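Local coordinates for protein lysyl oxidase (Pichia pastoris, PDB 1W7C) that is a copper- and topaquinone-containing amine oxidase that probably oxidises primary amines, including lysine side chains, at residues M170-A175 / G191-N196; F210-M215 / M225-Y230; Q423-N428 / F446-T451. All coordinates share one frame; numbering follows the deposited sequence.

Interaction 1: M170-A175 / G191-N196; sequences MGCHSA and GTCNIN
C172 and C193 sit opposite each other as a non-hydrogen-bonded pair in an antiparallel hairpin, and their SG atoms join in a disulfide 2.1 Å long. The pair is a worked example of a cross-strand disulfide: each sulfur stands anti to its own carbonyl carbon, the two meet on one face of the sheet, and the bridge closes with chi3 at 102°. M170 SD packs beside this bridge, 4.1 Å from C193 CB.

The other face carries a polar arrangement. The CG of H173 lies between its backbone N and carbonyl carbon (chi1 55°), which brings the imidazole edge within reach of the N194 amide across the hairpin. NE2 then donates an almost straight bond (175°) to N194 OD1 at 2.6 Å. The oxygen lies in the ring plane, whereas NE2 sits well above the plane of the carboxamide. N194 ND2 bonds to E202 O, so both ends of the amide are held. T192 runs alongside the histidine, its CG2 3.7 Å from H173 NE2. With an alanine in place of H173, N194 OD1 would probably lose its ring donor, leaving the amide held through ND2 alone among the bonds described. Beside M170, water 1 donates to M170 O (2.9 Å) and accepts from N196 ND2 (3.2 Å).

Helix 136-150 packs on the disulfide face, with L150 against C172 and L146 against S174, while L159 and I163 of helix 153-163 meet M170. Strand 209-214 continues the sheet beyond strand 187-195, and on the opposite face F350 reaches H173 and T192.

Interaction 2: F210-M215 / M225-Y230; sequences FFKFDM and MLEYIY
M225 carries its CG anti to the backbone N (chi1 -164°) and then bends at chi2 and chi3, doubling its sulfur back over the partner strand. The setting is a beta hairpin with a classic beta bulge, in which two residues, L226 and E227, stand opposite the single K212 and shift the register by one. F211 has its CG between the backbone N and the carbonyl carbon (chi1 49°), which carries the ring away from the partner strand, while CB stays within contact distance of M225 SD, at 3.8 Å, and of the Y228 ring. The sulfur lies obliquely to the F211 ring in a Met-aromatic contact, 5.0 Å from its centroid.

K212 O is gripped by two donors, L226 N at 2.8 Å and E227 N at 3.1 Å. At the bulge the L226 side chain points toward the other strand, and its CD1 packs against D214 CB at 4.0 Å.

The same face as K212 and E227 also holds F210 and I229, and W521 of the second subunit packs on E227 and I229. On the other face, L146 and L150 of helix 136-150 cover F211 and Y228.

K212 and E227 extend side by side without a direct salt bridge. K212 NZ stays 4.7 Å from E227 OE1, and water 2 spans the gap. It accepts from K212 NZ at 2.9 Å. To E227 OE1 it donates at 2.8 Å.

Interaction 3: Q423-N428 / F446-T451; sequences QNPTLN and FFLDGT
L427 and F446 form an antiparallel hydrogen-bonded pair at the end of a strand ladder, F446 N donating to L427 O at 2.8 Å and L427 N returning a bond to F446 O. Just past this pair, T426 shows how a small side chain can serve several neighbours at once. Its CB rests 3.3 Å from F446 O. The methyl CG2, beside the backbone N, stands over one face of the F447 ring, displaced toward the rim, in a CH-pi contact with the centroid 4.0 Å away. At the polar tip, chi1 of 57° sets OG1 between the backbone N and the carbonyl carbon; there it accepts from N428 ND2 at 3.0 Å and is also bonded to E406 OE1.

The F447 ring is met at its edge as well, where N424 OD1 comes within 3.5 Å of F447 CD1. L448 crosses P425 at about a right angle, with L448 CD1 3.8 Å from P425 CG. Water 3 also bridges the two segments: it donates to N424 OD1 and P425 O and accepts from L448 N at 2.9 Å. The loop also reaches the second subunit, whose R275 and N659 bond to L448 O and D449 OD1.

F447 to G450 is a type I turn. Its last residue, G450, has a positive phi (107°), and F447 N bonds to T451 O at 2.9 Å. This is the pattern of a type I turn with a G1 bulge, characteristic of tight beta hairpins, here linking strands 440-446 and 452-458 in the enzyme domain.

Overall arrangement
Interactions 1 and 2 are neighbouring hairpins of one antiparallel sheet, their centres 13 Å apart. Strands 187-195 and 209-214 join them through a probable hydrogen bond from G191 N to F211 O (2.9 Å), and S174 OG packs on F213 CZ at 3.3 Å. Both lie away from the copper and calcium sites. Interaction 3 belongs to the enzyme domain on the opposite side of the chain's centre, about 46 Å from interaction 1 and 54 Å from interaction 2, centre to centre. Its two segments bracket in sequence Y438, the residue converted to topaquinone, and the F446 side chain is about 11 Å from that of the calcium ligand L498. Interactions 2 and 3 both touch the second subunit.

Interaction 1: M170-A175 / G191-N196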
ATOM      1  N   MET A 170      17.177 -15.882  35.085  1.00 23.40           N
ATOM      2  CA  MET A 170      17.173 -16.104  33.645  1.00 20.89           C
ATOM      3  C   MET A 170      16.233 -17.260  33.298  1.00 22.74           C
ATOM      4  O   MET A 170      15.771 -18.012  34.168  1.00 23.13           O
ATOM      5  CB  MET A 170      18.608 -16.356  33.143  1.00 22.28           C
ATOM      6  CG  MET A 170      19.167 -17.739  33.495  1.00 24.17           C
ATOM      7  SD  MET A 170      20.888 -17.953  33.082  1.00 25.86           S
ATOM      8  CE  MET A 170      21.685 -16.771  34.218  1.00 25.14           C
ATOM      9  N   GLY A 171      15.975 -17.398  32.012  1.00 20.67           N
ATOM     10  CA  GLY A 171      15.168 -18.478  31.506  1.00 20.90           C
ATOM     11  C   GLY A 171      15.827 -19.080  30.284  1.00 21.52           C
ATOM     12  O   GLY A 171      16.149 -18.387  29.308  1.00 21.23           O
ATOM     13  N   CYS A 172      16.024 -20.388  30.324  1.00 22.67           N
ATOM     14  CA  CYS A 172      16.704 -21.091  29.252  1.00 22.55           C
ATOM     15  C   CYS A 172      15.677 -21.941  28.519  1.00 21.19           C
ATOM     16  O   CYS A 172      14.733 -22.472  29.134  1.00 22.76           O
ATOM     17  CB  CYS A 172      17.871 -21.917  29.828  1.00 24.08           C
ATOM     18  SG  CYS A 172      19.029 -20.880  30.808  1.00 26.67           S
ATOM     19  N   HIS A 173      15.842 -22.030  27.207  1.00 19.31           N
ATOM     20  CA  HIS A 173      14.811 -22.558  26.311  1.00 20.22           C
ATOM     21  C   HIS A 173      15.433 -22.973  24.964  1.00 18.57           C
ATOM     22  O   HIS A 173      16.596 -22.705  24.689  1.00 20.46           O
ATOM     23  CB  HIS A 173      13.714 -21.508  26.096  1.00 20.32           C
ATOM     24  CG  HIS A 173      14.234 -20.205  25.593  1.00 21.76           C
ATOM     25  ND1 HIS A 173      14.070 -19.795  24.294  1.00 26.19           N
ATOM     26  CD2 HIS A 173      14.942 -19.228  26.209  1.00 25.41           C
ATOM     27  CE1 HIS A 173      14.662 -18.626  24.121  1.00 28.34           C
ATOM     28  NE2 HIS A 173      15.202 -18.260  25.267  1.00 24.44           N
ATOM     29  N   SER A 174      14.644 -23.685  24.173  1.00 19.22           N
ATOM     30  CA  SER A 174      15.105 -24.439  23.017  1.00 19.22           C
ATOM     31  C   SER A 174      14.650 -23.783  21.705  1.00 17.72           C
ATOM     32  O   SER A 174      13.538 -23.264  21.596  1.00 18.30           O
ATOM     33  CB  SER A 174      14.540 -25.864  23.105  1.00 22.15           C
ATOM     34  OG  SER A 174      15.036 -26.548  24.239  1.00 23.74           O
ATOM     35  N   ALA A 175      15.495 -23.887  20.686  1.00 17.83           N
ATOM     36  CA  ALA A 175      15.227 -23.360  19.341  1.00 18.07           C
ATOM     37  C   ALA A 175      14.239 -24.257  18.609  1.00 15.88           C
ATOM     38  O   ALA A 175      14.194 -25.474  18.831  1.00 17.77           O
ATOM     39  CB  ALA A 175      16.500 -23.257  18.555  1.00 18.14           C
ATOM     40  N   GLY A 191      19.707 -24.265  22.022  1.00 19.64           N
ATOM     41  CA  GLY A 191      19.008 -23.419  22.964  1.00 20.95           C
ATOM     42  C   GLY A 191      19.840 -22.259  23.453  1.00 17.75           C
ATOM     43  O   GLY A 191      21.041 -22.161  23.142  1.00 19.24           O
ATOM     44  N   THR A 192      19.172 -21.351  24.164  1.00 19.38           N
ATOM     45  CA  THR A 192      19.854 -20.216  24.756  1.00 18.88           C
ATOM     46  C   THR A 192      19.186 -19.807  26.041  1.00 19.07           C
ATOM     47  O   THR A 192      18.198 -20.423  26.455  1.00 20.77           O
ATOM     48  CB  THR A 192      19.912 -19.035  23.750  1.00 19.71           C
ATOM     49  OG1 THR A 192      20.856 -18.057  24.206  1.00 19.11           O
ATOM     50  CG2 THR A 192      18.554 -18.307  23.630  1.00 19.16           C
ATOM     51  N   CYS A 193      19.728 -18.767  26.667  1.00 19.82           N
ATOM     52  CA  CYS A 193      19.148 -18.199  27.870  1.00 20.89           C
ATOM     53  C   CYS A 193      18.908 -16.701  27.688  1.00 21.89           C
ATOM     54  O   CYS A 193      19.681 -16.009  27.017  1.00 19.89           O
ATOM     55  CB  CYS A 193      20.079 -18.406  29.076  1.00 22.70           C
ATOM     56  SG  CYS A 193      20.473 -20.116  29.466  1.00 24.97           S
ATOM     57  N   ASN A 194      17.836 -16.211  28.302  1.00 21.44           N
ATOM     58  CA  ASN A 194      17.480 -14.804  28.257  1.00 19.18           C
ATOM     59  C   ASN A 194      17.211 -14.319  29.675  1.00 19.25           C
ATOM     60  O   ASN A 194      16.744 -15.097  30.528  1.00 21.86           O
ATOM     61  CB  ASN A 194      16.211 -14.580  27.419  1.00 19.87           C
ATOM     62  CG  ASN A 194      16.386 -14.979  25.970  1.00 21.55           C
ATOM     63  OD1 ASN A 194      16.657 -16.142  25.664  1.00 25.91           O
ATOM     64  ND2 ASN A 194      16.175 -14.028  25.065  1.00 21.25           N
ATOM     65  N   ILE A 195      17.495 -13.054  29.945  1.00 21.00           N
ATOM     66  CA  ILE A 195      17.246 -12.494  31.275  1.00 20.31           C
ATOM     67  C   ILE A 195      15.722 -12.412  31.514  1.00 19.36           C
ATOM     68  O   ILE A 195      14.977 -12.019  30.620  1.00 21.36           O
ATOM     69  CB  ILE A 195      17.888 -11.086  31.405  1.00 20.45           C
ATOM     70  CG1 ILE A 195      19.395 -11.104  31.075  1.00 22.76           C
ATOM     71  CG2 ILE A 195      17.601 -10.497  32.778  1.00 21.96           C
ATOM     72  CD1 ILE A 195      20.242 -11.852  32.032  1.00 28.02           C
ATOM     73  N   ASN A 196      15.266 -12.778  32.706  1.00 21.84           N
ATOM     74  CA  ASN A 196      13.850 -12.653  33.045  1.00 20.46           C
ATOM     75  C   ASN A 196      13.483 -11.191  33.197  1.00 20.54           C
ATOM     76  O   ASN A 196      14.242 -10.409  33.771  1.00 22.46           O
ATOM     77  CB  ASN A 196      13.500 -13.326  34.384  1.00 23.41           C
ATOM     78  CG  ASN A 196      13.714 -14.813  34.392  1.00 24.99           C
ATOM     79  OD1 ASN A 196      13.772 -15.466  33.352  1.00 25.45           O
ATOM     80  ND2 ASN A 196      13.812 -15.371  35.592  1.00 26.43           N
TER
HETATM   81  O   HOH W   1      12.958 -18.345  34.728  1.00 51.08           O

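Interaction 2: F210-M215 / M225-Y230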
ATOM      1  N   PHE A 210      24.762 -20.290  24.731  1.00 20.93           N
ATOM      2  CA  PHE A 210      24.071 -21.281  23.908  1.00 20.76           C
ATOM      3  C   PHE A 210      24.439 -22.706  24.324  1.00 18.76           C
ATOM      4  O   PHE A 210      25.456 -22.951  24.970  1.00 21.68           O
ATOM      5  CB  PHE A 210      24.438 -21.084  22.429  1.00 21.08           C
ATOM      6  CG  PHE A 210      24.228 -19.664  21.940  1.00 19.54           C
ATOM      7  CD1 PHE A 210      25.297 -18.794  21.835  1.00 20.96           C
ATOM      8  CD2 PHE A 210      22.942 -19.177  21.687  1.00 18.79           C
ATOM      9  CE1 PHE A 210      25.096 -17.484  21.440  1.00 20.67           C
ATOM     10  CE2 PHE A 210      22.749 -17.875  21.258  1.00 19.81           C
ATOM     11  CZ  PHE A 210      23.808 -17.025  21.157  1.00 19.80           C
ATOM     12  N   PHE A 211      23.617 -23.645  23.896  1.00 19.61           N
ATOM     13  CA  PHE A 211      23.845 -25.040  24.145  1.00 20.75           C
ATOM     14  C   PHE A 211      23.163 -25.901  23.091  1.00 20.23           C
ATOM     15  O   PHE A 211      22.334 -25.429  22.319  1.00 20.16           O
ATOM     16  CB  PHE A 211      23.388 -25.435  25.566  1.00 21.28           C
ATOM     17  CG  PHE A 211      22.018 -24.960  25.912  1.00 19.93           C
ATOM     18  CD1 PHE A 211      20.899 -25.724  25.606  1.00 23.51           C
ATOM     19  CD2 PHE A 211      21.835 -23.752  26.571  1.00 22.66           C
ATOM     20  CE1 PHE A 211      19.616 -25.260  25.908  1.00 23.19           C
ATOM     21  CE2 PHE A 211      20.574 -23.290  26.872  1.00 21.42           C
ATOM     22  CZ  PHE A 211      19.458 -24.048  26.562  1.00 23.80           C
ATOM     23  N   LYS A 212      23.542 -27.169  23.088  1.00 20.65           N
ATOM     24  CA  LYS A 212      23.059 -28.153  22.133  1.00 19.97           C
ATOM     25  C   LYS A 212      22.888 -29.458  22.865  1.00 20.11           C
ATOM     26  O   LYS A 212      23.774 -29.871  23.607  1.00 21.82           O
ATOM     27  CB  LYS A 212      24.032 -28.338  20.975  1.00 22.05           C
ATOM     28  CG  LYS A 212      23.518 -29.251  19.857  1.00 21.26           C
ATOM     29  CD  LYS A 212      24.629 -29.611  18.879  1.00 21.63           C
ATOM     30  CE  LYS A 212      24.133 -30.498  17.764  1.00 21.50           C
ATOM     31  NZ  LYS A 212      25.203 -30.964  16.837  1.00 25.00           N
ATOM     32  N   PHE A 213      21.755 -30.115  22.648  1.00 20.85           N
ATOM     33  CA  PHE A 213      21.465 -31.387  23.298  1.00 21.42           C
ATOM     34  C   PHE A 213      20.873 -32.405  22.340  1.00 21.37           C
ATOM     35  O   PHE A 213      20.331 -32.066  21.303  1.00 20.89           O
ATOM     36  CB  PHE A 213      20.586 -31.208  24.549  1.00 20.27           C
ATOM     37  CG  PHE A 213      19.244 -30.564  24.292  1.00 21.28           C
ATOM     38  CD1 PHE A 213      18.109 -31.339  24.178  1.00 24.03           C
ATOM     39  CD2 PHE A 213      19.108 -29.169  24.206  1.00 20.82           C
ATOM     40  CE1 PHE A 213      16.869 -30.749  23.995  1.00 20.37           C
ATOM     41  CE2 PHE A 213      17.863 -28.574  24.007  1.00 21.38           C
ATOM     42  CZ  PHE A 213      16.751 -29.363  23.898  1.00 20.22           C
ATOM     43  N   ASP A 214      21.097 -33.662  22.676  1.00 21.54           N
ATOM     44  CA  ASP A 214      20.525 -34.804  21.999  1.00 19.67           C
ATOM     45  C   ASP A 214      19.317 -35.258  22.816  1.00 21.99           C
ATOM     46  O   ASP A 214      19.430 -35.566  24.021  1.00 23.28           O
ATOM     47  CB  ASP A 214      21.540 -35.934  21.914  1.00 24.41           C
ATOM     48  CG  ASP A 214      21.034 -37.084  21.105  1.00 29.89           C
ATOM     49  OD1 ASP A 214      20.013 -37.645  21.473  1.00 29.11           O
ATOM     50  OD2 ASP A 214      21.627 -37.527  20.106  1.00 43.27           O
ATOM     51  N   MET A 215      18.152 -35.253  22.180  1.00 20.22           N
ATOM     52  CA  MET A 215      16.885 -35.644  22.805  1.00 20.19           C
ATOM     53  C   MET A 215      16.245 -36.800  22.029  1.00 20.17           C
ATOM     54  O   MET A 215      15.015 -36.874  21.907  1.00 21.11           O
ATOM     55  CB  MET A 215      15.939 -34.425  22.881  1.00 20.29           C
ATOM     56  CG  MET A 215      15.760 -33.708  21.556  1.00 20.35           C
ATOM     57  SD  MET A 215      14.417 -32.498  21.557  1.00 20.37           S
ATOM     58  CE  MET A 215      12.991 -33.575  21.775  1.00 20.06           C
ATOM     59  N   MET A 225      23.271 -33.522  27.126  1.00 22.02           N
ATOM     60  CA  MET A 225      23.824 -32.266  26.649  1.00 23.85           C
ATOM     61  C   MET A 225      25.081 -32.568  25.850  1.00 24.55           C
ATOM     62  O   MET A 225      25.933 -33.306  26.308  1.00 29.33           O
ATOM     63  CB  MET A 225      24.170 -31.336  27.812  1.00 27.54           C
ATOM     64  CG  MET A 225      24.378 -29.898  27.358  1.00 32.09           C
ATOM     65  SD  MET A 225      22.864 -29.022  26.847  1.00 28.37           S
ATOM     66  CE  MET A 225      22.008 -29.123  28.321  1.00 40.77           C
ATOM     67  N   LEU A 226      25.157 -32.021  24.642  1.00 23.29           N
ATOM     68  CA  LEU A 226      26.285 -32.213  23.740  1.00 23.83           C
ATOM     69  C   LEU A 226      27.340 -31.101  23.786  1.00 22.28           C
ATOM     70  O   LEU A 226      28.550 -31.380  23.765  1.00 25.41           O
ATOM     71  CB  LEU A 226      25.778 -32.346  22.309  1.00 24.56           C
ATOM     72  CG  LEU A 226      24.812 -33.485  22.024  1.00 25.21           C
ATOM     73  CD1 LEU A 226      24.316 -33.342  20.607  1.00 25.50           C
ATOM     74  CD2 LEU A 226      25.499 -34.823  22.227  1.00 27.53           C
ATOM     75  N   GLU A 227      26.875 -29.859  23.804  1.00 23.27           N
ATOM     76  CA  GLU A 227      27.735 -28.694  23.727  1.00 22.56           C
ATOM     77  C   GLU A 227      27.207 -27.534  24.527  1.00 23.67           C
ATOM     78  O   GLU A 227      25.988 -27.352  24.639  1.00 22.87           O
ATOM     79  CB  GLU A 227      27.879 -28.220  22.268  1.00 23.16           C
ATOM     80  CG  GLU A 227      28.453 -29.245  21.328  1.00 26.19           C
ATOM     81  CD  GLU A 227      28.423 -28.811  19.872  1.00 26.03           C
ATOM     82  OE1 GLU A 227      29.082 -29.483  19.037  1.00 25.21           O
ATOM     83  OE2 GLU A 227      27.749 -27.797  19.560  1.00 24.69           O
ATOM     84  N   TYR A 228      28.147 -26.761  25.078  1.00 24.58           N
ATOM     85  CA  TYR A 228      27.912 -25.376  25.479  1.00 22.72           C
ATOM     86  C   TYR A 228      28.690 -24.488  24.535  1.00 24.44           C
ATOM     87  O   TYR A 228      29.835 -24.785  24.221  1.00 24.94           O
ATOM     88  CB  TYR A 228      28.357 -25.152  26.930  1.00 25.17           C
ATOM     89  CG  TYR A 228      27.509 -25.920  27.902  1.00 23.34           C
ATOM     90  CD1 TYR A 228      28.000 -27.032  28.586  1.00 27.68           C
ATOM     91  CD2 TYR A 228      26.175 -25.568  28.078  1.00 23.87           C
ATOM     92  CE1 TYR A 228      27.183 -27.739  29.455  1.00 27.17           C
ATOM     93  CE2 TYR A 228      25.356 -26.270  28.923  1.00 25.72           C
ATOM     94  CZ  TYR A 228      25.855 -27.351  29.613  1.00 24.68           C
ATOM     95  OH  TYR A 228      25.002 -28.020  30.464  1.00 29.21           O
ATOM     96  N   ILE A 229      28.076 -23.403  24.079  1.00 22.29           N
ATOM     97  CA  ILE A 229      28.688 -22.538  23.084  1.00 22.11           C
ATOM     98  C   ILE A 229      28.628 -21.115  23.606  1.00 21.72           C
ATOM     99  O   ILE A 229      27.558 -20.630  23.961  1.00 20.97           O
ATOM    100  CB  ILE A 229      27.959 -22.665  21.735  1.00 22.76           C
ATOM    101  CG1 ILE A 229      28.040 -24.098  21.202  1.00 22.52           C
ATOM    102  CG2 ILE A 229      28.491 -21.639  20.733  1.00 22.80           C
ATOM    103  CD1 ILE A 229      27.005 -24.423  20.168  1.00 24.97           C
ATOM    104  N   TYR A 230      29.784 -20.453  23.637  1.00 22.03           N
ATOM    105  CA  TYR A 230      29.893 -19.104  24.172  1.00 22.14           C
ATOM    106  C   TYR A 230      31.047 -18.411  23.487  1.00 20.34           C
ATOM    107  O   TYR A 230      32.123 -18.988  23.339  1.00 23.84           O
ATOM    108  CB  TYR A 230      30.075 -19.132  25.695  1.00 22.22           C
ATOM    109  CG  TYR A 230      30.228 -17.750  26.299  1.00 25.09           C
ATOM    110  CD1 TYR A 230      29.117 -16.958  26.580  1.00 22.64           C
ATOM    111  CD2 TYR A 230      31.487 -17.228  26.567  1.00 24.76           C
ATOM    112  CE1 TYR A 230      29.258 -15.708  27.120  1.00 23.23           C
ATOM    113  CE2 TYR A 230      31.640 -15.974  27.115  1.00 26.65           C
ATOM    114  CZ  TYR A 230      30.530 -15.218  27.386  1.00 25.43           C
ATOM    115  OH  TYR A 230      30.670 -13.972  27.925  1.00 27.42           O
TER
HETATM  116  O   HOH W   2      27.548 -31.721  18.310  1.00 37.35           O

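Interaction 3: Q423-N428 / F446-T451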
ATOM      1  N   GLN A 423     -18.351   8.318  -2.103  1.00 15.05           N
ATOM      2  CA  GLN A 423     -17.672   7.961  -0.856  1.00 15.10           C
ATOM      3  C   GLN A 423     -17.154   6.527  -0.910  1.00 14.66           C
ATOM      4  O   GLN A 423     -17.528   5.735  -1.768  1.00 15.49           O
ATOM      5  CB  GLN A 423     -18.591   8.157   0.363  1.00 15.29           C
ATOM      6  CG  GLN A 423     -19.120   9.536   0.518  1.00 17.47           C
ATOM      7  CD  GLN A 423     -20.012   9.624   1.718  1.00 25.65           C
ATOM      8  OE1 GLN A 423     -21.193   9.366   1.610  1.00 31.43           O
ATOM      9  NE2 GLN A 423     -19.454   9.949   2.865  1.00 28.69           N
ATOM     10  N   ASN A 424     -16.306   6.203   0.047  1.00 15.80           N
ATOM     11  CA  ASN A 424     -15.601   4.914   0.080  1.00 14.64           C
ATOM     12  C   ASN A 424     -15.731   4.224   1.448  1.00 14.45           C
ATOM     13  O   ASN A 424     -14.759   4.014   2.134  1.00 14.37           O
ATOM     14  CB  ASN A 424     -14.125   5.172  -0.248  1.00 14.99           C
ATOM     15  CG  ASN A 424     -13.341   3.957  -0.657  1.00 14.28           C
ATOM     16  OD1 ASN A 424     -13.864   2.861  -0.884  1.00 15.81           O
ATOM     17  ND2 ASN A 424     -12.025   4.173  -0.820  1.00 16.32           N
ATOM     18  N   PRO A 425     -16.943   3.828   1.803  1.00 13.96           N
ATOM     19  CA  PRO A 425     -17.137   2.944   2.958  1.00 13.93           C
ATOM     20  C   PRO A 425     -16.702   1.538   2.609  1.00 13.48           C
ATOM     21  O   PRO A 425     -16.896   1.082   1.492  1.00 14.03           O
ATOM     22  CB  PRO A 425     -18.639   2.977   3.168  1.00 15.70           C
ATOM     23  CG  PRO A 425     -19.166   3.133   1.760  1.00 16.60           C
ATOM     24  CD  PRO A 425     -18.221   4.119   1.124  1.00 15.49           C
ATOM     25  N   THR A 426     -16.087   0.864   3.565  1.00 14.06           N
ATOM     26  CA  THR A 426     -15.594  -0.510   3.370  1.00 14.20           C
ATOM     27  C   THR A 426     -16.028  -1.382   4.541  1.00 13.51           C
ATOM     28  O   THR A 426     -16.126  -0.911   5.683  1.00 14.35           O
ATOM     29  CB  THR A 426     -14.070  -0.583   3.251  1.00 14.26           C
ATOM     30  OG1 THR A 426     -13.484   0.007   4.416  1.00 13.82           O
ATOM     31  CG2 THR A 426     -13.600   0.147   2.023  1.00 14.14           C
ATOM     32  N   LEU A 427     -16.306  -2.637   4.256  1.00 12.92           N
ATOM     33  CA  LEU A 427     -16.473  -3.625   5.328  1.00 13.43           C
ATOM     34  C   LEU A 427     -15.100  -4.183   5.690  1.00 14.35           C
ATOM     35  O   LEU A 427     -14.300  -4.460   4.824  1.00 14.09           O
ATOM     36  CB  LEU A 427     -17.369  -4.788   4.904  1.00 14.34           C
ATOM     37  CG  LEU A 427     -17.761  -5.740   6.013  1.00 14.57           C
ATOM     38  CD1 LEU A 427     -18.743  -5.043   6.958  1.00 16.71           C
ATOM     39  CD2 LEU A 427     -18.367  -7.001   5.481  1.00 16.66           C
ATOM     40  N   ASN A 428     -14.879  -4.383   6.981  1.00 13.84           N
ATOM     41  CA  ASN A 428     -13.591  -4.799   7.500  1.00 12.64           C
ATOM     42  C   ASN A 428     -13.807  -5.905   8.507  1.00 12.98           C
ATOM     43  O   ASN A 428     -14.631  -5.751   9.416  1.00 14.34           O
ATOM     44  CB  ASN A 428     -12.911  -3.609   8.181  1.00 13.01           C
ATOM     45  CG  ASN A 428     -12.536  -2.523   7.212  1.00 12.99           C
ATOM     46  OD1 ASN A 428     -11.437  -2.586   6.630  1.00 14.09           O
ATOM     47  ND2 ASN A 428     -13.472  -1.606   6.902  1.00 14.43           N
ATOM     48  N   PHE A 446     -13.455  -5.040   2.186  1.00 12.84           N
ATOM     49  CA  PHE A 446     -14.339  -5.198   1.048  1.00 13.60           C
ATOM     50  C   PHE A 446     -14.852  -3.831   0.562  1.00 12.70           C
ATOM     51  O   PHE A 446     -15.227  -3.014   1.385  1.00 13.29           O
ATOM     52  CB  PHE A 446     -15.568  -6.061   1.416  1.00 13.83           C
ATOM     53  CG  PHE A 446     -15.218  -7.477   1.893  1.00 14.08           C
ATOM     54  CD1 PHE A 446     -14.779  -7.706   3.192  1.00 14.21           C
ATOM     55  CD2 PHE A 446     -15.377  -8.554   1.063  1.00 14.91           C
ATOM     56  CE1 PHE A 446     -14.499  -8.978   3.640  1.00 18.16           C
ATOM     57  CE2 PHE A 446     -15.070  -9.826   1.500  1.00 17.03           C
ATOM     58  CZ  PHE A 446     -14.613 -10.032   2.750  1.00 17.24           C
ATOM     59  N   PHE A 447     -14.823  -3.634  -0.753  1.00 13.33           N
ATOM     60  CA  PHE A 447     -15.164  -2.344  -1.377  1.00 13.01           C
ATOM     61  C   PHE A 447     -16.467  -2.421  -2.170  1.00 14.08           C
ATOM     62  O   PHE A 447     -16.901  -3.510  -2.603  1.00 13.32           O
ATOM     63  CB  PHE A 447     -14.045  -1.933  -2.313  1.00 13.75           C
ATOM     64  CG  PHE A 447     -12.722  -1.609  -1.626  1.00 12.19           C
ATOM     65  CD1 PHE A 447     -12.346  -0.293  -1.401  1.00 12.66           C
ATOM     66  CD2 PHE A 447     -11.860  -2.628  -1.225  1.00 13.64           C
ATOM     67  CE1 PHE A 447     -11.117  -0.004  -0.826  1.00 13.06           C
ATOM     68  CE2 PHE A 447     -10.648  -2.342  -0.657  1.00 15.26           C
ATOM     69  CZ  PHE A 447     -10.277  -1.014  -0.454  1.00 12.92           C
ATOM     70  N   LEU A 448     -17.058  -1.267  -2.449  1.00 13.99           N
ATOM     71  CA  LEU A 448     -18.389  -1.208  -3.080  1.00 14.10           C
ATOM     72  C   LEU A 448     -18.383  -1.777  -4.539  1.00 13.19           C
ATOM     73  O   LEU A 448     -19.461  -2.146  -5.014  1.00 14.85           O
ATOM     74  CB  LEU A 448     -18.903   0.210  -3.104  1.00 14.45           C
ATOM     75  CG  LEU A 448     -19.321   0.775  -1.766  1.00 14.52           C
ATOM     76  CD1 LEU A 448     -19.717   2.258  -1.938  1.00 16.45           C
ATOM     77  CD2 LEU A 448     -20.495   0.026  -1.129  1.00 16.30           C
ATOM     78  N   ASP A 449     -17.249  -1.789  -5.227  1.00 14.25           N
ATOM     79  CA  ASP A 449     -17.215  -2.207  -6.612  1.00 14.59           C
ATOM     80  C   ASP A 449     -17.063  -3.722  -6.790  1.00 14.21           C
ATOM     81  O   ASP A 449     -17.128  -4.195  -7.930  1.00 14.82           O
ATOM     82  CB  ASP A 449     -16.044  -1.557  -7.340  1.00 14.57           C
ATOM     83  CG  ASP A 449     -14.712  -2.038  -6.826  1.00 14.47           C
ATOM     84  OD1 ASP A 449     -13.864  -2.510  -7.638  1.00 15.63           O
ATOM     85  OD2 ASP A 449     -14.506  -2.010  -5.582  1.00 13.79           O
ATOM     86  N   GLY A 450     -16.759  -4.455  -5.709  1.00 13.93           N
ATOM     87  CA  GLY A 450     -16.431  -5.863  -5.800  1.00 14.58           C
ATOM     88  C   GLY A 450     -14.946  -6.198  -5.590  1.00 13.79           C
ATOM     89  O   GLY A 450     -14.531  -7.348  -5.765  1.00 13.81           O
ATOM     90  N   THR A 451     -14.145  -5.200  -5.172  1.00 12.65           N
ATOM     91  CA  THR A 451     -12.729  -5.455  -4.837  1.00 12.30           C
ATOM     92  C   THR A 451     -12.620  -5.888  -3.400  1.00 12.11           C
ATOM     93  O   THR A 451     -13.337  -5.367  -2.565  1.00 13.07           O
ATOM     94  CB  THR A 451     -11.912  -4.179  -5.065  1.00 13.40           C
ATOM     95  OG1 THR A 451     -11.894  -3.878  -6.473  1.00 14.23           O
ATOM     96  CG2 THR A 451     -10.455  -4.260  -4.602  1.00 14.21           C
TER
HETATM   97  O   HOH W   3     -15.953   1.009  -1.108  1.00 14.28           O